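Side-chain contacts in DNA protection during starvation protein (Brevibacillus brevis, PDB 1N1Q), which forms a hollow twelve-subunit shell that probably oxidises iron(II) with hydrogen peroxide, stores it as mineral and thereby protects DNA: residues T59-V64 / G69-T74; Q16-V21 / A76-E81; V22-L27 / E52-I57. All coordinates share one frame; numbering follows the deposited sequence.

Contact 1: residues T59-V64 / G69-T74; sequences TLAERV and GSPIAT. With FEO (mu-oxo-diiron), chain E.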
loop_
_atom_site.group_PDB
_atom_site.type_symbol
_atom_site.label_atom_id
_atom_site.label_comp_id
_atom_site.label_asym_id
_atom_site.label_seq_id
_atom_site.Cartn_x
_atom_site.Cartn_y
_atom_site.Cartn_z
ATOM N N THR A 59 11.807 -9.816 17.687
ATOM C CA THR A 59 12.474 -11.101 17.907
ATOM C C THR A 59 12.237 -11.614 19.326
ATOM O O THR A 59 11.952 -12.798 19.523
ATOM C CB THR A 59 13.999 -11.020 17.669
ATOM O OG1 THR A 59 14.580 -10.126 18.625
ATOM C CG2 THR A 59 14.295 -10.527 16.276
ATOM N N LEU A 60 12.355 -10.722 20.308
ATOM C CA LEU A 60 12.143 -11.094 21.706
ATOM C C LEU A 60 10.711 -11.578 21.938
ATOM O O LEU A 60 10.491 -12.647 22.511
ATOM C CB LEU A 60 12.456 -9.902 22.628
ATOM C CG LEU A 60 13.943 -9.540 22.764
ATOM C CD1 LEU A 60 14.096 -8.218 23.496
ATOM C CD2 LEU A 60 14.670 -10.659 23.499
ATOM N N ALA A 61 9.736 -10.797 21.486
ATOM C CA ALA A 61 8.335 -11.165 21.658
ATOM C C ALA A 61 8.007 -12.487 20.965
ATOM O O ALA A 61 7.279 -13.321 21.495
ATOM C CB ALA A 61 7.443 -10.063 21.120
ATOM N N GLU A 62 8.545 -12.681 19.770
ATOM C CA GLU A 62 8.273 -13.914 19.051
ATOM C C GLU A 62 8.967 -15.124 19.652
ATOM O O GLU A 62 8.489 -16.246 19.497
ATOM C CB GLU A 62 8.594 -13.735 17.563
ATOM C CG GLU A 62 7.522 -12.877 16.910
ATOM C CD GLU A 62 7.752 -12.585 15.450
ATOM O OE1 GLU A 62 8.829 -12.924 14.920
ATOM O OE2 GLU A 62 6.841 -11.996 14.836
ATOM N N ARG A 63 10.069 -14.895 20.358
ATOM C CA ARG A 63 10.756 -15.993 21.023
ATOM C C ARG A 63 9.854 -16.389 22.200
ATOM O O ARG A 63 9.714 -17.573 22.519
ATOM C CB ARG A 63 12.147 -15.557 21.512
ATOM C CG ARG A 63 12.936 -16.657 22.220
ATOM C CD ARG A 63 13.115 -17.886 21.328
ATOM N NE ARG A 63 13.559 -19.051 22.090
ATOM C CZ ARG A 63 13.448 -20.304 21.670
ATOM N NH1 ARG A 63 12.912 -20.566 20.485
ATOM N NH2 ARG A 63 13.844 -21.299 22.449
ATOM N N VAL A 64 9.233 -15.397 22.838
ATOM C CA VAL A 64 8.320 -15.667 23.952
ATOM C C VAL A 64 7.208 -16.582 23.446
ATOM O O VAL A 64 6.877 -17.590 24.067
ATOM C CB VAL A 64 7.676 -14.364 24.498
ATOM C CG1 VAL A 64 6.494 -14.703 25.413
ATOM C CG2 VAL A 64 8.712 -13.545 25.261
ATOM N N GLY A 69 4.811 -18.613 25.824
ATOM C CA GLY A 69 4.351 -17.515 26.656
ATOM C C GLY A 69 3.598 -16.468 25.857
ATOM O O GLY A 69 3.359 -16.636 24.666
ATOM N N SER A 70 3.214 -15.388 26.524
ATOM C CA SER A 70 2.528 -14.279 25.879
ATOM C C SER A 70 3.407 -13.058 26.079
ATOM O O SER A 70 3.786 -12.737 27.202
ATOM C CB SER A 70 1.150 -14.044 26.499
ATOM O OG SER A 70 0.187 -14.932 25.953
ATOM N N PRO A 71 3.753 -12.369 24.981
ATOM C CA PRO A 71 4.603 -11.178 25.035
ATOM C C PRO A 71 3.964 -9.921 25.589
ATOM O O PRO A 71 2.768 -9.688 25.419
ATOM C CB PRO A 71 5.011 -10.984 23.584
ATOM C CG PRO A 71 3.739 -11.373 22.863
ATOM C CD PRO A 71 3.345 -12.655 23.591
ATOM N N ILE A 72 4.768 -9.103 26.252
ATOM C CA ILE A 72 4.246 -7.854 26.760
ATOM C C ILE A 72 3.959 -7.048 25.507
ATOM O O ILE A 72 4.824 -6.883 24.635
ATOM C CB ILE A 72 5.257 -7.221 27.721
ATOM C CG1 ILE A 72 5.000 -7.861 29.103
ATOM C CG2 ILE A 72 5.178 -5.671 27.703
ATOM C CD1 ILE A 72 6.075 -7.595 30.132
ATOM N N ALA A 73 2.718 -6.579 25.408
ATOM C CA ALA A 73 2.297 -5.859 24.224
ATOM C C ALA A 73 1.376 -4.665 24.437
ATOM O O ALA A 73 0.381 -4.504 23.736
ATOM C CB ALA A 73 1.656 -6.847 23.243
ATOM N N THR A 74 1.716 -3.837 25.417
ATOM C CA THR A 74 0.981 -2.614 25.712
ATOM C C THR A 74 2.028 -1.686 26.291
ATOM O O THR A 74 3.052 -2.153 26.804
ATOM C CB THR A 74 -0.139 -2.803 26.767
ATOM O OG1 THR A 74 0.441 -3.197 28.015
ATOM C CG2 THR A 74 -1.157 -3.842 26.299
HETATM FE FE1 FEO E . 7.113 -10.416 13.523
HETATM FE FE2 FEO E . 8.306 -12.654 11.345
HETATM O O FEO E . 7.679 -10.826 11.757
HETATM O O HOH W 1 6.511 -13.397 10.336
#
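The carbonyl oxygen of Val64 receives the N-H of Gly69, Gly69 N to Val64 O being 2.9 Å with an N-H...O angle of 156°. The bond ties the start of the loop, just past the helix end, to the last turn of helix 39-66. Val64 also supplies the main apolar surface: with CG1 anti to the backbone N (chi1 166°), this branch lies along the loop backbone, 3.4 Å from Gly69 C and 3.5 Å from Ser70 N. The same methyl reaches the proline ring at its nitrogen, Val64 CG1 to Pro71 N 3.6 Å, with CD a little farther off. One turn back, the methyl of Ala61 abuts the ring of Pro71, CB to CB 3.6 Å, and Trp32 of the second subunit packs against Ala61 as well.

In this ferritin-like four-helix bundle the helix under the loop also carries the di-nuclear ferroxidase centre, which sits between subunits related by a twofold axis. Glu62 points away from the loop. Its chain, extended beyond CG, takes the carboxylate to the mu-oxo-diiron, where Glu62 OE2 binds FE1 at 2.1 Å. Asp58 of the same chain and His31 of the second subunit bind this same iron, and a water binds FE2 at 2.2 Å. Farther along the loop, Asn14 on helix 4-33 bonds to Ser70 O and Ile72 N, and the side chain of Thr74 N-caps helix 75-81 through the backbone N of Ala77.

Contact 2: residues Q16-V21 / A76-E81; sequences QVANWV and AASLEE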
loop_
_atom_site.group_PDB
_atom_site.type_symbol
_atom_site.label_atom_id
_atom_site.label_comp_id
_atom_site.label_asym_id
_atom_site.label_seq_id
_atom_site.Cartn_x
_atom_site.Cartn_y
_atom_site.Cartn_z
ATOM N N GLN A 16 12.827 -7.758 28.785
ATOM C CA GLN A 16 13.597 -7.105 27.740
ATOM C C GLN A 16 12.684 -6.554 26.651
ATOM O O GLN A 16 13.012 -5.573 25.988
ATOM C CB GLN A 16 14.627 -8.073 27.159
ATOM C CG GLN A 16 15.651 -8.532 28.185
ATOM C CD GLN A 16 16.190 -7.381 29.024
ATOM O OE1 GLN A 16 16.596 -6.346 28.490
ATOM N NE2 GLN A 16 16.193 -7.554 30.344
ATOM N N VAL A 17 11.537 -7.196 26.462
ATOM C CA VAL A 17 10.566 -6.714 25.489
ATOM C C VAL A 17 10.144 -5.341 25.997
ATOM O O VAL A 17 10.090 -4.380 25.238
ATOM C CB VAL A 17 9.310 -7.626 25.412
ATOM C CG1 VAL A 17 8.194 -6.910 24.653
ATOM C CG2 VAL A 17 9.650 -8.938 24.704
ATOM N N ALA A 18 9.875 -5.258 27.300
ATOM C CA ALA A 18 9.456 -4.003 27.910
ATOM C C ALA A 18 10.559 -2.952 27.794
ATOM O O ALA A 18 10.289 -1.792 27.470
ATOM C CB ALA A 18 9.095 -4.229 29.378
ATOM N N ASN A 19 11.801 -3.364 28.057
ATOM C CA ASN A 19 12.933 -2.445 27.980
ATOM C C ASN A 19 13.094 -1.860 26.587
ATOM O O ASN A 19 13.280 -0.654 26.434
ATOM C CB ASN A 19 14.236 -3.140 28.384
ATOM C CG ASN A 19 14.413 -3.221 29.884
ATOM O OD1 ASN A 19 13.863 -2.409 30.620
ATOM N ND2 ASN A 19 15.201 -4.187 30.344
ATOM N N TRP A 20 13.029 -2.715 25.571
ATOM C CA TRP A 20 13.187 -2.255 24.201
ATOM C C TRP A 20 12.007 -1.457 23.675
ATOM O O TRP A 20 12.169 -0.632 22.771
ATOM C CB TRP A 20 13.520 -3.434 23.282
ATOM C CG TRP A 20 14.949 -3.847 23.441
ATOM C CD1 TRP A 20 15.425 -4.950 24.094
ATOM C CD2 TRP A 20 16.097 -3.098 23.029
ATOM N NE1 TRP A 20 16.802 -4.929 24.121
ATOM C CE2 TRP A 20 17.240 -3.802 23.476
ATOM C CE3 TRP A 20 16.271 -1.894 22.330
ATOM C CZ2 TRP A 20 18.539 -3.343 23.247
ATOM C CZ3 TRP A 20 17.564 -1.435 22.102
ATOM C CH2 TRP A 20 18.681 -2.159 22.561
ATOM N N VAL A 21 10.824 -1.694 24.229
ATOM C CA VAL A 21 9.653 -0.924 23.816
ATOM C C VAL A 21 9.873 0.491 24.348
ATOM O O VAL A 21 9.582 1.473 23.675
ATOM C CB VAL A 21 8.344 -1.509 24.400
ATOM C CG1 VAL A 21 7.145 -0.633 24.014
ATOM C CG2 VAL A 21 8.141 -2.904 23.885
ATOM N N ALA A 76 1.473 0.342 28.771
ATOM C CA ALA A 76 1.267 0.296 30.215
ATOM C C ALA A 76 2.106 -0.810 30.842
ATOM O O ALA A 76 2.820 -0.578 31.822
ATOM C CB ALA A 76 -0.221 0.080 30.523
ATOM N N ALA A 77 2.034 -2.008 30.270
ATOM C CA ALA A 77 2.796 -3.145 30.793
ATOM C C ALA A 77 4.297 -2.960 30.574
ATOM O O ALA A 77 5.113 -3.406 31.379
ATOM C CB ALA A 77 2.323 -4.447 30.133
ATOM N N SER A 78 4.665 -2.299 29.481
ATOM C CA SER A 78 6.080 -2.067 29.189
ATOM C C SER A 78 6.685 -1.141 30.233
ATOM O O SER A 78 7.778 -1.396 30.747
ATOM C CB SER A 78 6.252 -1.454 27.800
ATOM O OG SER A 78 5.923 -2.394 26.797
ATOM N N LEU A 79 5.971 -0.060 30.526
ATOM C CA LEU A 79 6.401 0.908 31.529
ATOM C C LEU A 79 6.511 0.244 32.889
ATOM O O LEU A 79 7.429 0.520 33.658
ATOM C CB LEU A 79 5.390 2.054 31.629
ATOM C CG LEU A 79 5.552 3.179 30.615
ATOM C CD1 LEU A 79 4.389 4.151 30.718
ATOM C CD2 LEU A 79 6.878 3.882 30.886
ATOM N N GLU A 80 5.549 -0.624 33.172
ATOM C CA GLU A 80 5.481 -1.336 34.434
ATOM C C GLU A 80 6.661 -2.277 34.662
ATOM O O GLU A 80 7.237 -2.306 35.751
ATOM C CB GLU A 80 4.173 -2.126 34.490
ATOM C CG GLU A 80 4.027 -2.974 35.719
ATOM C CD GLU A 80 2.764 -2.674 36.472
ATOM O OE1 GLU A 80 1.692 -3.143 36.038
ATOM O OE2 GLU A 80 2.842 -1.957 37.495
ATOM N N GLU A 81 7.025 -3.037 33.633
ATOM C CA GLU A 81 8.096 -4.018 33.751
ATOM C C GLU A 81 9.503 -3.566 33.381
ATOM O O GLU A 81 10.477 -4.166 33.828
ATOM C CB GLU A 81 7.733 -5.258 32.928
ATOM C CG GLU A 81 6.456 -5.959 33.372
ATOM C CD GLU A 81 6.489 -6.349 34.837
ATOM O OE1 GLU A 81 7.565 -6.753 35.312
ATOM O OE2 GLU A 81 5.442 -6.261 35.514
#
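Ser78 lies against Ala18 and Val21 where the short helix 75-81, in the long connection between the second and third long helices of the ferritin-like bundle, crosses helix 4-33. The segment axes come within 8.0 Å at an angle of 106°, so the short helix lies across the long one and few residues can touch. Beside the crossing, the chain beyond helix 75-81 is held to helix 4-33 by Asn19, whose OD1 accepts the N-H groups of Ser83 and Ile84. At the start of 76-81, the backbone N of Ala76 is hydrogen-bonded to Glu86 of the second subunit. Ser78 then takes the centre, its CA only 4.1 Å from that of Ala18. Ala18, with only a methyl, meets it closely: its CB lies 3.4 Å from Ser78 O. The serine hydroxyl, set beside its own backbone N at chi1 -69°, bonds to Thr74 O one turn earlier and presents its flank to valine carbons, with Ser78 OG 3.5 Å from Val21 CG1. This is packing rather than a polar bond. Glu81 comes last, at the exposed end of the segment. Its carboxylate end leads away from helix 4-33, and the touch is made by the base of the side chain, Glu81 CB to Ala18 CB at 3.9 Å.

Contact 3: residues V22-L27 / E52-I57; sequences VLYVKL and EASGHI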
loop_
_atom_site.group_PDB
_atom_site.type_symbol
_atom_site.label_atom_id
_atom_site.label_comp_id
_atom_site.label_asym_id
_atom_site.label_seq_id
_atom_site.Cartn_x
_atom_site.Cartn_y
_atom_site.Cartn_z
ATOM N N VAL A 22 10.405 0.585 25.561
ATOM C CA VAL A 22 10.702 1.888 26.154
ATOM C C VAL A 22 11.821 2.566 25.349
ATOM O O VAL A 22 11.714 3.740 24.980
ATOM C CB VAL A 22 11.162 1.749 27.635
ATOM C CG1 VAL A 22 11.812 3.050 28.111
ATOM C CG2 VAL A 22 9.971 1.403 28.520
ATOM N N LEU A 23 12.883 1.816 25.063
ATOM C CA LEU A 23 14.009 2.353 24.305
ATOM C C LEU A 23 13.651 2.792 22.888
ATOM O O LEU A 23 14.237 3.741 22.371
ATOM C CB LEU A 23 15.157 1.339 24.260
ATOM C CG LEU A 23 16.022 1.322 25.528
ATOM C CD1 LEU A 23 16.926 0.102 25.540
ATOM C CD2 LEU A 23 16.838 2.606 25.592
ATOM N N TYR A 24 12.695 2.116 22.254
ATOM C CA TYR A 24 12.303 2.498 20.903
ATOM C C TYR A 24 11.871 3.962 20.922
ATOM O O TYR A 24 12.221 4.741 20.035
ATOM C CB TYR A 24 11.149 1.623 20.408
ATOM C CG TYR A 24 10.639 2.006 19.031
ATOM C CD1 TYR A 24 11.364 1.694 17.877
ATOM C CD2 TYR A 24 9.429 2.680 18.886
ATOM C CE1 TYR A 24 10.891 2.046 16.611
ATOM C CE2 TYR A 24 8.950 3.037 17.628
ATOM C CZ TYR A 24 9.681 2.715 16.497
ATOM O OH TYR A 24 9.192 3.054 15.254
ATOM N N VAL A 25 11.112 4.336 21.945
ATOM C CA VAL A 25 10.646 5.715 22.054
ATOM C C VAL A 25 11.711 6.649 22.624
ATOM O O VAL A 25 11.794 7.813 22.239
ATOM C CB VAL A 25 9.358 5.792 22.905
ATOM C CG1 VAL A 25 9.070 7.242 23.327
ATOM C CG2 VAL A 25 8.189 5.261 22.102
ATOM N N LYS A 26 12.546 6.132 23.517
ATOM C CA LYS A 26 13.599 6.945 24.117
ATOM C C LYS A 26 14.619 7.355 23.057
ATOM O O LYS A 26 15.075 8.501 23.020
ATOM C CB LYS A 26 14.288 6.166 25.241
ATOM C CG LYS A 26 15.184 7.020 26.146
ATOM C CD LYS A 26 15.726 6.189 27.317
ATOM C CE LYS A 26 16.484 7.039 28.330
ATOM N NZ LYS A 26 16.914 6.218 29.505
ATOM N N LEU A 27 14.968 6.412 22.189
ATOM C CA LEU A 27 15.923 6.673 21.123
ATOM C C LEU A 27 15.336 7.653 20.103
ATOM O O LEU A 27 16.061 8.447 19.497
ATOM C CB LEU A 27 16.326 5.358 20.463
ATOM C CG LEU A 27 17.153 4.483 21.417
ATOM C CD1 LEU A 27 17.251 3.065 20.887
ATOM C CD2 LEU A 27 18.550 5.098 21.590
ATOM N N GLU A 52 17.265 -0.771 15.350
ATOM C CA GLU A 52 17.678 -2.036 15.948
ATOM C C GLU A 52 16.696 -2.386 17.070
ATOM O O GLU A 52 16.345 -3.554 17.260
ATOM C CB GLU A 52 19.112 -1.947 16.503
ATOM C CG GLU A 52 20.190 -2.110 15.432
ATOM C CD GLU A 52 21.599 -2.062 15.981
ATOM O OE1 GLU A 52 21.772 -2.017 17.217
ATOM O OE2 GLU A 52 22.550 -2.076 15.171
ATOM N N ALA A 53 16.246 -1.371 17.804
ATOM C CA ALA A 53 15.299 -1.573 18.899
ATOM C C ALA A 53 14.044 -2.247 18.364
ATOM O O ALA A 53 13.532 -3.209 18.952
ATOM C CB ALA A 53 14.938 -0.236 19.536
ATOM N N SER A 54 13.553 -1.730 17.245
ATOM C CA SER A 54 12.365 -2.267 16.604
ATOM C C SER A 54 12.569 -3.755 16.294
ATOM O O SER A 54 11.641 -4.560 16.422
ATOM C CB SER A 54 12.091 -1.477 15.320
ATOM O OG SER A 54 10.940 -1.949 14.649
ATOM N N GLY A 55 13.789 -4.118 15.903
ATOM C CA GLY A 55 14.087 -5.503 15.593
ATOM C C GLY A 55 14.126 -6.382 16.834
ATOM O O GLY A 55 13.669 -7.526 16.808
ATOM N N HIS A 56 14.675 -5.856 17.923
ATOM C CA HIS A 56 14.748 -6.611 19.169
ATOM C C HIS A 56 13.339 -6.869 19.705
ATOM O O HIS A 56 13.040 -7.970 20.173
ATOM C CB HIS A 56 15.564 -5.855 20.227
ATOM C CG HIS A 56 16.984 -5.588 19.823
ATOM N ND1 HIS A 56 17.771 -6.528 19.194
ATOM C CD2 HIS A 56 17.767 -4.495 19.990
ATOM C CE1 HIS A 56 18.977 -6.027 18.990
ATOM N NE2 HIS A 56 19.002 -4.795 19.464
ATOM N N ILE A 57 12.480 -5.856 19.639
ATOM C CA ILE A 57 11.114 -5.994 20.129
ATOM C C ILE A 57 10.433 -7.203 19.512
ATOM O O ILE A 57 9.864 -8.039 20.218
ATOM C CB ILE A 57 10.245 -4.763 19.775
ATOM C CG1 ILE A 57 10.792 -3.507 20.453
ATOM C CG2 ILE A 57 8.780 -5.019 20.188
ATOM C CD1 ILE A 57 10.575 -3.517 21.925
#
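The first two long helices of the ferritin-like four-helix bundle, 4-33 and 39-66, lie side by side here, running in nearly opposite directions. Their segment axes make an angle of 169° and approach to 8.9 Å, with Ala53 at the point where the backbones are nearest (Tyr24 CA to Ala53 CA 5.4 Å). Its methyl faces the backbone of the partner helix, Ala53 CB to Tyr24 CA being 4.0 Å, and lies at the edge of the tyrosine ring, near the ring plane. One turn farther along helix 4-33, Leu27 brings its CD1 branch to the same methyl, 4.3 Å from Ala53 CB, so that Tyr24 and Leu27 both bear on this one residue. Trp20 adds a further neighbour to it from the same helix. Leu27 continues onto Leu49 and Tyr50 of helix 39-66 and onto Val100 of helix 93-120, which carries the contact into the bundle interior.

With CG anti to the backbone N (chi1 177°), the Tyr24 ring is turned round the flank of segment 52-57, from Ala53 toward Ser54. There the touch is between carbons, with Tyr24 CE1 3.9 Å from Ser54 CB. The polar ends of this pair find their partners across the subunit boundary: each Tyr24 OH is hydrogen-bonded to Ser54 OG of the other subunit, a reciprocal exchange, and the two Tyr24 rings stack on each other. The helix pair thus forms part of the same twofold-related interface that houses the ferroxidase centres, and the side chain of Ser54 is about 9 Å from a bound mu-oxo-diiron. Within the subunit, Tyr24 CD1 is 4.1 Å from the backbone N of Ser54.

Overall arrangement
From the N terminus, helix 4-33 supplies first 16-21 and then 22-27. After the turn into helix 39-66, contact 3 closes the first loop, pairing the two long helices. Later on the same helix, contact 1 folds the following loop back on 59-64, closing a short loop in series with contact 3. Contact 2 comes last: helix 75-81 returns to helix 4-33, so its loop encloses both others. Ile57 and Ala53 touch Trp20, joining contacts 2 and 3, while Leu60 and Ile72 both pack on Val17, linking contacts 1 and 2. All three contacts border the second subunit.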